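Local coordinates for protein mannitol dehydrogenase (Pseudomonas fluorescens, PDB 1LJ8) that binds NAD and probably acts as a mannitol 2-dehydrogenase, a long-chain oxidoreductase that interconverts mannitol and fructose, at residues 24-34 with 56-65; 75-86 with 247-258. All coordinates share one frame; numbering follows the deposited sequence.

Contact 1 (24-34 with 56-65). With NAD (nicotinamide-adenine-dinucleotide), chain B.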
loop_
_atom_site.group_PDB
_atom_site.type_symbol
_atom_site.label_atom_id
_atom_site.label_comp_id
_atom_site.label_asym_id
_atom_site.label_seq_id
_atom_site.Cartn_x
_atom_site.Cartn_y
_atom_site.Cartn_z
ATOM N N ASP A 24 -15.140 10.923 24.681
ATOM C CA ASP A 24 -14.517 12.238 24.737
ATOM C C ASP A 24 -13.586 12.501 23.547
ATOM O O ASP A 24 -12.898 13.501 23.531
ATOM C CB ASP A 24 -13.665 12.418 25.996
ATOM C CG ASP A 24 -14.494 12.477 27.295
ATOM O OD1 ASP A 24 -15.725 12.730 27.265
ATOM O OD2 ASP A 24 -13.876 12.266 28.353
ATOM N N THR A 25 -13.498 11.602 22.580
ATOM C CA THR A 25 -12.590 11.899 21.452
ATOM C C THR A 25 -13.348 12.719 20.433
ATOM O O THR A 25 -14.577 12.671 20.412
ATOM C CB THR A 25 -12.048 10.612 20.816
ATOM O OG1 THR A 25 -13.126 9.764 20.406
ATOM C CG2 THR A 25 -11.186 9.843 21.822
ATOM N N ARG A 26 -12.634 13.522 19.638
ATOM C CA ARG A 26 -13.235 14.360 18.592
ATOM C C ARG A 26 -12.340 14.198 17.360
ATOM O O ARG A 26 -11.136 14.000 17.498
ATOM C CB ARG A 26 -13.297 15.831 19.005
ATOM C CG ARG A 26 -14.201 16.040 20.265
ATOM C CD ARG A 26 -15.655 15.765 19.918
ATOM N NE ARG A 26 -16.566 16.033 21.034
ATOM C CZ ARG A 26 -16.968 15.116 21.912
ATOM N NH1 ARG A 26 -16.544 13.858 21.818
ATOM N NH2 ARG A 26 -17.809 15.456 22.891
ATOM N N GLN A 27 -12.939 14.328 16.187
ATOM C CA GLN A 27 -12.217 14.061 14.933
ATOM C C GLN A 27 -11.312 15.153 14.432
ATOM O O GLN A 27 -11.644 16.339 14.507
ATOM C CB GLN A 27 -13.221 13.725 13.829
ATOM C CG GLN A 27 -13.992 12.421 14.102
ATOM C CD GLN A 27 -15.192 12.269 13.217
ATOM O OE1 GLN A 27 -15.499 13.157 12.414
ATOM N NE2 GLN A 27 -15.888 11.161 13.355
ATOM N N GLY A 28 -10.158 14.731 13.906
ATOM C CA GLY A 28 -9.222 15.677 13.328
ATOM C C GLY A 28 -8.628 15.169 12.029
ATOM O O GLY A 28 -7.973 15.932 11.291
ATOM N N ILE A 29 -8.809 13.874 11.762
ATOM C CA ILE A 29 -8.287 13.280 10.529
ATOM C C ILE A 29 -9.411 12.608 9.759
ATOM O O ILE A 29 -10.248 11.928 10.378
ATOM C CB ILE A 29 -7.239 12.182 10.881
ATOM C CG1 ILE A 29 -6.060 12.823 11.637
ATOM C CG2 ILE A 29 -6.796 11.394 9.619
ATOM C CD1 ILE A 29 -5.167 11.743 12.357
ATOM N N ALA A 30 -9.451 12.824 8.436
ATOM C CA ALA A 30 -10.385 12.094 7.576
ATOM C C ALA A 30 -9.469 11.168 6.748
ATOM O O ALA A 30 -8.572 11.643 6.008
ATOM C CB ALA A 30 -11.172 13.019 6.647
ATOM N N HIS A 31 -9.693 9.858 6.875
ATOM C CA HIS A 31 -8.856 8.909 6.146
ATOM C C HIS A 31 -9.543 8.240 4.984
ATOM O O HIS A 31 -10.533 7.526 5.177
ATOM C CB HIS A 31 -8.361 7.777 7.041
ATOM C CG HIS A 31 -7.390 6.893 6.330
ATOM N ND1 HIS A 31 -6.092 7.290 6.084
ATOM C CD2 HIS A 31 -7.567 5.724 5.656
ATOM C CE1 HIS A 31 -5.507 6.400 5.293
ATOM N NE2 HIS A 31 -6.384 5.443 5.014
ATOM N N ILE A 32 -9.006 8.444 3.784
ATOM C CA ILE A 32 -9.612 7.825 2.613
ATOM C C ILE A 32 -8.958 6.471 2.319
ATOM O O ILE A 32 -7.736 6.375 2.059
ATOM C CB ILE A 32 -9.498 8.730 1.380
ATOM C CG1 ILE A 32 -10.109 10.109 1.711
ATOM C CG2 ILE A 32 -10.253 8.060 0.172
ATOM C CD1 ILE A 32 -10.004 11.121 0.524
ATOM N N GLY A 33 -9.795 5.427 2.326
ATOM C CA GLY A 33 -9.306 4.072 2.068
ATOM C C GLY A 33 -9.100 3.311 3.376
ATOM O O GLY A 33 -7.975 2.945 3.715
ATOM N N VAL A 34 -10.163 3.004 4.095
ATOM C CA VAL A 34 -9.972 2.308 5.373
ATOM C C VAL A 34 -9.852 0.808 5.113
ATOM O O VAL A 34 -10.870 0.118 4.991
ATOM C CB VAL A 34 -11.151 2.576 6.345
ATOM C CG1 VAL A 34 -10.914 1.800 7.715
ATOM C CG2 VAL A 34 -11.256 4.100 6.599
ATOM N N LEU A 56 -6.624 13.617 21.951
ATOM C CA LEU A 56 -7.963 13.036 21.889
ATOM C C LEU A 56 -8.818 13.762 20.855
ATOM O O LEU A 56 -9.931 13.307 20.522
ATOM C CB LEU A 56 -8.656 13.108 23.244
ATOM C CG LEU A 56 -7.924 12.438 24.407
ATOM C CD1 LEU A 56 -8.762 12.533 25.685
ATOM C CD2 LEU A 56 -7.700 11.011 24.104
ATOM N N ASP A 57 -8.291 14.873 20.339
ATOM C CA ASP A 57 -8.986 15.643 19.329
ATOM C C ASP A 57 -8.515 15.277 17.919
ATOM O O ASP A 57 -8.809 15.989 16.929
ATOM C CB ASP A 57 -8.812 17.143 19.585
ATOM C CG ASP A 57 -7.376 17.591 19.538
ATOM O OD1 ASP A 57 -6.492 16.913 20.129
ATOM O OD2 ASP A 57 -7.144 18.654 18.926
ATOM N N TRP A 58 -7.825 14.141 17.830
ATOM C CA TRP A 58 -7.317 13.664 16.533
ATOM C C TRP A 58 -7.915 12.310 16.126
ATOM O O TRP A 58 -7.262 11.469 15.496
ATOM C CB TRP A 58 -5.785 13.587 16.560
ATOM C CG TRP A 58 -5.175 14.983 16.513
ATOM C CD1 TRP A 58 -4.604 15.679 17.559
ATOM C CD2 TRP A 58 -5.034 15.806 15.363
ATOM N NE1 TRP A 58 -4.108 16.897 17.103
ATOM C CE2 TRP A 58 -4.354 16.990 15.761
ATOM C CE3 TRP A 58 -5.408 15.662 14.020
ATOM C CZ2 TRP A 58 -4.032 18.036 14.849
ATOM C CZ3 TRP A 58 -5.091 16.703 13.108
ATOM C CH2 TRP A 58 -4.402 17.881 13.537
ATOM N N SER A 59 -9.174 12.107 16.509
ATOM C CA SER A 59 -9.872 10.889 16.104
ATOM C C SER A 59 -9.985 10.853 14.587
ATOM O O SER A 59 -9.966 11.879 13.915
ATOM C CB SER A 59 -11.298 10.870 16.688
ATOM O OG SER A 59 -11.939 9.617 16.408
ATOM N N ILE A 60 -10.125 9.647 14.047
ATOM C CA ILE A 60 -10.215 9.458 12.608
ATOM C C ILE A 60 -11.638 9.183 12.120
ATOM O O ILE A 60 -12.372 8.370 12.705
ATOM C CB ILE A 60 -9.346 8.245 12.213
ATOM C CG1 ILE A 60 -7.873 8.559 12.514
ATOM C CG2 ILE A 60 -9.538 7.865 10.707
ATOM C CD1 ILE A 60 -7.041 7.207 12.762
ATOM N N CYS A 61 -12.036 9.886 11.060
ATOM C CA CYS A 61 -13.316 9.609 10.398
ATOM C C CYS A 61 -12.908 8.879 9.108
ATOM O O CYS A 61 -12.244 9.462 8.216
ATOM C CB CYS A 61 -14.074 10.910 10.032
ATOM S SG CYS A 61 -15.703 10.474 9.274
ATOM N N GLY A 62 -13.243 7.591 9.008
ATOM C CA GLY A 62 -12.924 6.860 7.778
ATOM C C GLY A 62 -13.763 7.389 6.610
ATOM O O GLY A 62 -14.831 7.997 6.843
ATOM N N VAL A 63 -13.294 7.152 5.383
ATOM C CA VAL A 63 -13.983 7.601 4.169
ATOM C C VAL A 63 -13.838 6.477 3.143
ATOM O O VAL A 63 -12.711 6.049 2.833
ATOM C CB VAL A 63 -13.322 8.873 3.598
ATOM C CG1 VAL A 63 -13.913 9.194 2.187
ATOM C CG2 VAL A 63 -13.552 10.048 4.525
ATOM N N GLY A 64 -14.974 6.000 2.638
ATOM C CA GLY A 64 -14.951 4.951 1.632
ATOM C C GLY A 64 -15.561 5.463 0.330
ATOM O O GLY A 64 -16.723 5.926 0.311
ATOM N N LEU A 65 -14.790 5.388 -0.756
ATOM C CA LEU A 65 -15.277 5.861 -2.079
ATOM C C LEU A 65 -15.763 4.734 -2.985
ATOM O O LEU A 65 -16.313 4.998 -4.088
ATOM C CB LEU A 65 -14.136 6.580 -2.831
ATOM C CG LEU A 65 -13.452 7.730 -2.088
ATOM C CD1 LEU A 65 -12.475 8.491 -3.024
ATOM C CD2 LEU A 65 -14.577 8.687 -1.561
HETATM P PA NAD B . -6.950 -3.126 1.516
HETATM O O1A NAD B . -7.272 -3.909 0.350
HETATM O O2A NAD B . -7.243 -3.575 2.906
HETATM O O5B NAD B . -7.629 -1.684 1.415
HETATM C C5B NAD B . -7.409 -0.863 0.226
HETATM C C4B NAD B . -8.355 0.319 0.524
HETATM O O4B NAD B . -8.194 1.282 -0.598
HETATM C C3B NAD B . -9.891 0.003 0.467
HETATM O O3B NAD B . -10.512 0.849 1.452
HETATM C C2B NAD B . -10.267 0.367 -0.977
HETATM O O2B NAD B . -11.652 0.643 -1.141
HETATM C C1B NAD B . -9.448 1.628 -1.174
HETATM N N9A NAD B . -9.206 2.000 -2.532
HETATM C C8A NAD B . -8.755 1.269 -3.613
HETATM N N7A NAD B . -8.626 2.001 -4.696
HETATM C C5A NAD B . -9.014 3.270 -4.294
HETATM C C6A NAD B . -9.060 4.456 -5.035
HETATM N N6A NAD B . -8.708 4.593 -6.315
HETATM N N1A NAD B . -9.507 5.602 -4.393
HETATM C C2A NAD B . -9.891 5.581 -3.053
HETATM N N3A NAD B . -9.833 4.420 -2.292
HETATM C C4A NAD B . -9.386 3.285 -2.976
HETATM O O3 NAD B . -5.405 -2.786 1.383
HETATM P PN NAD B . -4.293 -2.434 2.490
HETATM O O1N NAD B . -3.603 -3.667 2.881
HETATM O O2N NAD B . -4.958 -1.659 3.541
HETATM O O5D NAD B . -3.250 -1.588 1.663
HETATM C C5D NAD B . -3.673 -0.318 1.185
HETATM C C4D NAD B . -2.446 0.396 0.818
HETATM O O4D NAD B . -1.631 0.785 1.943
HETATM C C3D NAD B . -1.458 -0.288 -0.194
HETATM O O3D NAD B . -1.931 -0.233 -1.536
HETATM C C2D NAD B . -0.140 0.406 0.083
HETATM O O2D NAD B . 0.006 1.579 -0.706
HETATM C C1D NAD B . -0.219 0.724 1.598
HETATM N N1N NAD B . 0.494 -0.237 2.462
HETATM C C2N NAD B . 0.048 -1.536 2.768
HETATM C C3N NAD B . 0.874 -2.339 3.511
HETATM C C7N NAD B . 0.416 -3.777 3.824
HETATM O O7N NAD B . 1.261 -4.541 4.314
HETATM N N7N NAD B . -0.791 -4.195 3.509
HETATM C C4N NAD B . 2.201 -1.867 3.961
HETATM C C5N NAD B . 2.589 -0.528 3.652
HETATM C C6N NAD B . 1.740 0.322 2.889
HETATM O O HOH W 1 -11.678 8.027 18.549
HETATM O O HOH W 2 -12.420 2.849 2.451
#

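Contact 2 (75-86 with 247-258)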
loop_
_atom_site.group_PDB
_atom_site.type_symbol
_atom_site.label_atom_id
_atom_site.label_comp_id
_atom_site.label_asym_id
_atom_site.label_seq_id
_atom_site.Cartn_x
_atom_site.Cartn_y
_atom_site.Cartn_z
ATOM N N ASP A 75 -19.229 -3.589 9.178
ATOM C CA ASP A 75 -18.554 -4.433 10.167
ATOM C C ASP A 75 -18.065 -3.579 11.319
ATOM O O ASP A 75 -18.218 -3.971 12.495
ATOM C CB ASP A 75 -17.362 -5.198 9.560
ATOM C CG ASP A 75 -17.795 -6.401 8.677
ATOM O OD1 ASP A 75 -18.967 -6.823 8.722
ATOM O OD2 ASP A 75 -16.930 -6.924 7.951
ATOM N N LEU A 76 -17.458 -2.424 11.005
ATOM C CA LEU A 76 -16.976 -1.571 12.074
ATOM C C LEU A 76 -18.157 -0.944 12.849
ATOM O O LEU A 76 -18.127 -0.886 14.076
ATOM C CB LEU A 76 -16.067 -0.444 11.540
ATOM C CG LEU A 76 -14.713 -0.873 10.989
ATOM C CD1 LEU A 76 -14.000 0.355 10.429
ATOM C CD2 LEU A 76 -13.887 -1.545 12.094
ATOM N N ALA A 77 -19.184 -0.466 12.138
ATOM C CA ALA A 77 -20.324 0.165 12.825
ATOM C C ALA A 77 -20.978 -0.815 13.785
ATOM O O ALA A 77 -21.461 -0.409 14.843
ATOM C CB ALA A 77 -21.345 0.672 11.827
ATOM N N GLY A 78 -20.984 -2.100 13.433
ATOM C CA GLY A 78 -21.586 -3.085 14.329
ATOM C C GLY A 78 -20.754 -3.318 15.586
ATOM O O GLY A 78 -21.171 -4.022 16.516
ATOM N N GLN A 79 -19.572 -2.707 15.635
ATOM C CA GLN A 79 -18.671 -2.825 16.788
ATOM C C GLN A 79 -18.408 -1.427 17.416
ATOM O O GLN A 79 -17.470 -1.257 18.207
ATOM C CB GLN A 79 -17.332 -3.489 16.365
ATOM C CG GLN A 79 -17.626 -4.899 15.922
ATOM C CD GLN A 79 -16.437 -5.738 15.457
ATOM O OE1 GLN A 79 -16.621 -6.918 15.202
ATOM N NE2 GLN A 79 -15.233 -5.139 15.334
ATOM N N ASP A 80 -19.256 -0.453 17.079
ATOM C CA ASP A 80 -19.136 0.914 17.607
ATOM C C ASP A 80 -17.783 1.499 17.164
ATOM O O ASP A 80 -17.184 2.338 17.834
ATOM C CB ASP A 80 -19.243 0.897 19.143
ATOM C CG ASP A 80 -20.570 0.344 19.636
ATOM O OD1 ASP A 80 -21.626 0.842 19.153
ATOM O OD2 ASP A 80 -20.550 -0.593 20.486
ATOM N N TYR A 81 -17.340 1.040 16.005
ATOM C CA TYR A 81 -16.086 1.450 15.371
ATOM C C TYR A 81 -14.817 0.972 16.070
ATOM O O TYR A 81 -13.700 1.338 15.687
ATOM C CB TYR A 81 -16.069 2.961 15.081
ATOM C CG TYR A 81 -16.956 3.262 13.886
ATOM C CD1 TYR A 81 -18.288 3.629 14.058
ATOM C CD2 TYR A 81 -16.498 3.036 12.575
ATOM C CE1 TYR A 81 -19.160 3.735 12.933
ATOM C CE2 TYR A 81 -17.356 3.156 11.472
ATOM C CZ TYR A 81 -18.689 3.494 11.666
ATOM O OH TYR A 81 -19.555 3.529 10.568
ATOM N N LEU A 82 -14.985 0.056 17.021
ATOM C CA LEU A 82 -13.820 -0.568 17.673
ATOM C C LEU A 82 -13.357 -1.781 16.797
ATOM O O LEU A 82 -14.163 -2.384 16.102
ATOM C CB LEU A 82 -14.207 -1.116 19.068
ATOM C CG LEU A 82 -14.684 -0.089 20.106
ATOM C CD1 LEU A 82 -15.190 -0.804 21.376
ATOM C CD2 LEU A 82 -13.556 0.860 20.440
ATOM N N PHE A 83 -12.063 -2.126 16.819
ATOM C CA PHE A 83 -11.594 -3.300 16.090
ATOM C C PHE A 83 -10.357 -3.776 16.826
ATOM O O PHE A 83 -9.722 -2.983 17.537
ATOM C CB PHE A 83 -11.288 -3.006 14.605
ATOM C CG PHE A 83 -10.221 -1.969 14.374
ATOM C CD1 PHE A 83 -8.873 -2.362 14.252
ATOM C CD2 PHE A 83 -10.548 -0.621 14.316
ATOM C CE1 PHE A 83 -7.857 -1.401 14.078
ATOM C CE2 PHE A 83 -9.549 0.365 14.141
ATOM C CZ PHE A 83 -8.183 -0.024 14.024
ATOM N N THR A 84 -10.026 -5.047 16.636
ATOM C CA THR A 84 -8.878 -5.636 17.310
ATOM C C THR A 84 -7.647 -5.589 16.401
ATOM O O THR A 84 -7.712 -5.963 15.211
ATOM C CB THR A 84 -9.129 -7.146 17.634
ATOM O OG1 THR A 84 -10.431 -7.310 18.253
ATOM C CG2 THR A 84 -8.073 -7.680 18.589
ATOM N N LEU A 85 -6.536 -5.168 16.986
ATOM C CA LEU A 85 -5.244 -5.199 16.310
ATOM C C LEU A 85 -4.610 -6.483 16.879
ATOM O O LEU A 85 -4.386 -6.591 18.091
ATOM C CB LEU A 85 -4.428 -3.979 16.656
ATOM C CG LEU A 85 -3.092 -4.012 15.873
ATOM C CD1 LEU A 85 -2.783 -2.660 15.282
ATOM C CD2 LEU A 85 -2.022 -4.440 16.818
ATOM N N TYR A 86 -4.328 -7.447 16.015
ATOM C CA TYR A 86 -3.818 -8.756 16.446
ATOM C C TYR A 86 -2.436 -8.936 15.833
ATOM O O TYR A 86 -2.317 -9.275 14.644
ATOM C CB TYR A 86 -4.808 -9.805 15.941
ATOM C CG TYR A 86 -4.574 -11.262 16.336
ATOM C CD1 TYR A 86 -3.776 -11.595 17.422
ATOM C CD2 TYR A 86 -5.210 -12.290 15.638
ATOM C CE1 TYR A 86 -3.610 -12.979 17.827
ATOM C CE2 TYR A 86 -5.061 -13.647 16.031
ATOM C CZ TYR A 86 -4.264 -13.961 17.125
ATOM O OH TYR A 86 -4.154 -15.282 17.536
ATOM N N GLU A 247 -7.828 -18.168 20.107
ATOM C CA GLU A 247 -6.806 -17.814 21.103
ATOM C C GLU A 247 -7.125 -16.778 22.141
ATOM O O GLU A 247 -6.552 -16.818 23.226
ATOM C CB GLU A 247 -5.551 -17.307 20.418
ATOM C CG GLU A 247 -5.176 -18.022 19.206
ATOM C CD GLU A 247 -3.908 -18.754 19.414
ATOM O OE1 GLU A 247 -3.964 -19.974 19.735
ATOM O OE2 GLU A 247 -2.854 -18.090 19.286
ATOM N N HIS A 248 -8.006 -15.829 21.838
ATOM C CA HIS A 248 -8.264 -14.755 22.791
ATOM C C HIS A 248 -9.722 -14.466 23.071
ATOM O O HIS A 248 -10.031 -13.483 23.722
ATOM C CB HIS A 248 -7.538 -13.468 22.336
ATOM C CG HIS A 248 -6.059 -13.649 22.197
ATOM N ND1 HIS A 248 -5.218 -13.772 23.288
ATOM C CD2 HIS A 248 -5.283 -13.830 21.100
ATOM C CE1 HIS A 248 -3.990 -14.026 22.867
ATOM N NE2 HIS A 248 -4.004 -14.073 21.544
ATOM N N GLY A 249 -10.610 -15.331 22.566
ATOM C CA GLY A 249 -12.038 -15.227 22.860
ATOM C C GLY A 249 -12.852 -14.111 22.243
ATOM O O GLY A 249 -14.051 -13.997 22.511
ATOM N N ILE A 250 -12.208 -13.294 21.401
ATOM C CA ILE A 250 -12.917 -12.171 20.790
ATOM C C ILE A 250 -13.581 -12.570 19.475
ATOM O O ILE A 250 -12.924 -13.200 18.593
ATOM C CB ILE A 250 -11.939 -10.995 20.428
ATOM C CG1 ILE A 250 -11.131 -10.551 21.669
ATOM C CG2 ILE A 250 -12.781 -9.811 19.830
ATOM C CD1 ILE A 250 -10.003 -9.499 21.344
ATOM N N ASP A 251 -14.842 -12.179 19.324
ATOM C CA ASP A 251 -15.542 -12.438 18.074
ATOM C C ASP A 251 -15.519 -11.064 17.425
ATOM O O ASP A 251 -16.282 -10.180 17.795
ATOM C CB ASP A 251 -16.981 -12.908 18.326
ATOM C CG ASP A 251 -17.037 -14.253 19.045
ATOM O OD1 ASP A 251 -16.407 -15.204 18.533
ATOM O OD2 ASP A 251 -17.713 -14.362 20.122
ATOM N N ASP A 252 -14.586 -10.866 16.495
ATOM C CA ASP A 252 -14.430 -9.580 15.820
ATOM C C ASP A 252 -14.793 -9.829 14.341
ATOM O O ASP A 252 -14.221 -10.707 13.701
ATOM C CB ASP A 252 -12.964 -9.120 15.976
ATOM C CG ASP A 252 -12.725 -7.703 15.471
ATOM O OD1 ASP A 252 -13.470 -7.243 14.578
ATOM O OD2 ASP A 252 -11.784 -7.060 15.970
ATOM N N ALA A 253 -15.740 -9.056 13.785
ATOM C CA ALA A 253 -16.144 -9.289 12.410
ATOM C C ALA A 253 -14.990 -8.919 11.469
ATOM O O ALA A 253 -14.946 -9.410 10.343
ATOM C CB ALA A 253 -17.379 -8.429 12.040
ATOM N N TRP A 254 -14.103 -8.037 11.914
ATOM C CA TRP A 254 -13.012 -7.602 10.999
ATOM C C TRP A 254 -11.817 -7.064 11.757
ATOM O O TRP A 254 -11.550 -5.856 11.810
ATOM C CB TRP A 254 -13.555 -6.524 10.020
ATOM C CG TRP A 254 -12.630 -6.146 8.853
ATOM C CD1 TRP A 254 -11.865 -6.990 8.098
ATOM C CD2 TRP A 254 -12.378 -4.826 8.372
ATOM N NE1 TRP A 254 -11.133 -6.256 7.173
ATOM C CE2 TRP A 254 -11.437 -4.928 7.330
ATOM C CE3 TRP A 254 -12.852 -3.556 8.740
ATOM C CZ2 TRP A 254 -10.953 -3.796 6.640
ATOM C CZ3 TRP A 254 -12.370 -2.437 8.072
ATOM C CH2 TRP A 254 -11.429 -2.567 7.034
ATOM N N PRO A 255 -11.085 -7.968 12.390
ATOM C CA PRO A 255 -9.906 -7.492 13.112
ATOM C C PRO A 255 -8.818 -7.169 12.066
ATOM O O PRO A 255 -8.991 -7.479 10.883
ATOM C CB PRO A 255 -9.507 -8.695 13.963
ATOM C CG PRO A 255 -9.917 -9.902 13.100
ATOM C CD PRO A 255 -11.272 -9.429 12.490
ATOM N N VAL A 256 -7.738 -6.516 12.479
ATOM C CA VAL A 256 -6.619 -6.276 11.544
ATOM C C VAL A 256 -5.450 -7.108 12.100
ATOM O O VAL A 256 -5.226 -7.128 13.315
ATOM C CB VAL A 256 -6.212 -4.790 11.417
ATOM C CG1 VAL A 256 -5.667 -4.204 12.762
ATOM C CG2 VAL A 256 -5.106 -4.659 10.297
ATOM N N VAL A 257 -4.776 -7.856 11.226
ATOM C CA VAL A 257 -3.631 -8.656 11.675
ATOM C C VAL A 257 -2.375 -8.002 11.089
ATOM O O VAL A 257 -2.420 -7.443 9.975
ATOM C CB VAL A 257 -3.718 -10.147 11.189
ATOM C CG1 VAL A 257 -4.847 -10.869 11.961
ATOM C CG2 VAL A 257 -3.961 -10.228 9.703
ATOM N N CYS A 258 -1.255 -8.084 11.811
ATOM C CA CYS A 258 -0.036 -7.411 11.326
ATOM C C CYS A 258 1.152 -7.935 12.104
ATOM O O CYS A 258 0.988 -8.576 13.150
ATOM C CB CYS A 258 -0.148 -5.886 11.571
ATOM S SG CYS A 258 -0.522 -5.396 13.311
HETATM O O HOH W 3 -1.880 -15.599 19.568
#

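Contact 1 (24-34 with 56-65)
I32 lies alongside V63, both side chains pointing the same way, with CG1 of I32 3.9 Å from CB of V63. They sit on neighbouring parallel strands, 27-32 and 59-64, the first beta-alpha-beta unit of the Rossmann fold; the axes of the two strand segments approach to 4.5 Å at an angle of 26°. A30 and C61 share the face of I32 and V63; I29, I60 and H31 occupy the other, where helix 42-50 packs on I60. With CG1 anti to its carbonyl carbon (chi1 -62°), I29 brings that atom to the edge of the W58 indole, the two side chains crossing at about a right angle. A beta bulge lies just before the I29-I60 bridge: the register slips by one between Q27 and I29, and S59 O accepts from both G28 N (2.9 Å) and I29 N (3.2 Å). The polar end of Q27 passes C61 CB and is held by K118 and S103, while S59 OG bonds S103 and a water; that water donates to T25 OG1, itself also bonded to L22 O. At the C-terminal end the strands meet the cofactor. G33 has phi 99°, hard for a residue with a CB, and CG2 of V34 presses on CA of G62 at 3.4 Å, tighter than usual. L65 CD1 reaches the adenine at C2A (3.9 Å), and one water donates to V63 O and to the NAD hydroxyl O3B while accepting from V34 N at 2.8 Å.

Contact 2 (75-86 with 247-258)
The W254 indole receives L76 at its edge, CG lying in the ring plane 4.0 Å from CE3, and R39 makes a cation-pi contact with the same ring; Y81 carries L76 C over the centre of one face, with A77 CA offset toward the rim. F83 likewise meets V256 at its edge, CE1 to CG1, and also has R39 as a cation-pi partner. This is the border of the Rossmann sheet, where parallel strand 256-258 adds to strand 83-87: V256 N bonds T84 O at 2.8 Å and Y86 N bonds V256 O, both nearly straight onto the acceptor. Before the strands, D252 organises the approach. CG lies anti to the backbone N (chi1 -172°), which carries the carboxylate in between Q79 and T84, and each oxygen takes two donors. OD1 forms an Asx turn with W254 N, while Q79 NE2 (2.8 Å) comes from the opposite face of the carboxylate plane; OD2 takes T84 N and, through its anti lone pair, T84 OG1 at 2.7 Å. The amide of Q79 works both ways: NE2 also donates to L82 O, and OE1 accepts from A253 N (2.7 Å) in the carbonyl plane and meets K2. Trading D252 for an alanine removes all four acceptor bonds and would probably leave T84 N and OG1 without their shared carboxylate oxygen, take one of two acceptors from Q79 NE2, and free the turn before W254 to shift. At the far end the Y86 and H248 rings stand 85° apart, centroids 5.6 Å, with Y86 CE1 at the edge of the imidazole, whose ND1 bonds E14. One water, in the plane of the Y86 ring and also bound to H248 NE2, lies 3.1 Å from Y86 OH and donates to E247 OE2 at 2.7 Å.

From the N terminus, strand 27-32 leads through helices 36-40 and 42-50 to strand 59-64, and contact 1 closes that short loop of 21 residues. The chain then enters helix 69-77, where contact 2 opens; it closes 160 residues later, once strands 126-129 and 185-188 have been laid down. The two contacts are therefore in series, neither nested nor crossing. Both belong to one mixed sheet: contact 1 lies inside it, contact 2 joins strand 256-258 at its border, and strand 96-107 separates strands 59-64 and 83-87. Their centres are 18 Å apart, yet V34 O packs against W254 CH2 at 3.4 Å, near the bound NAD.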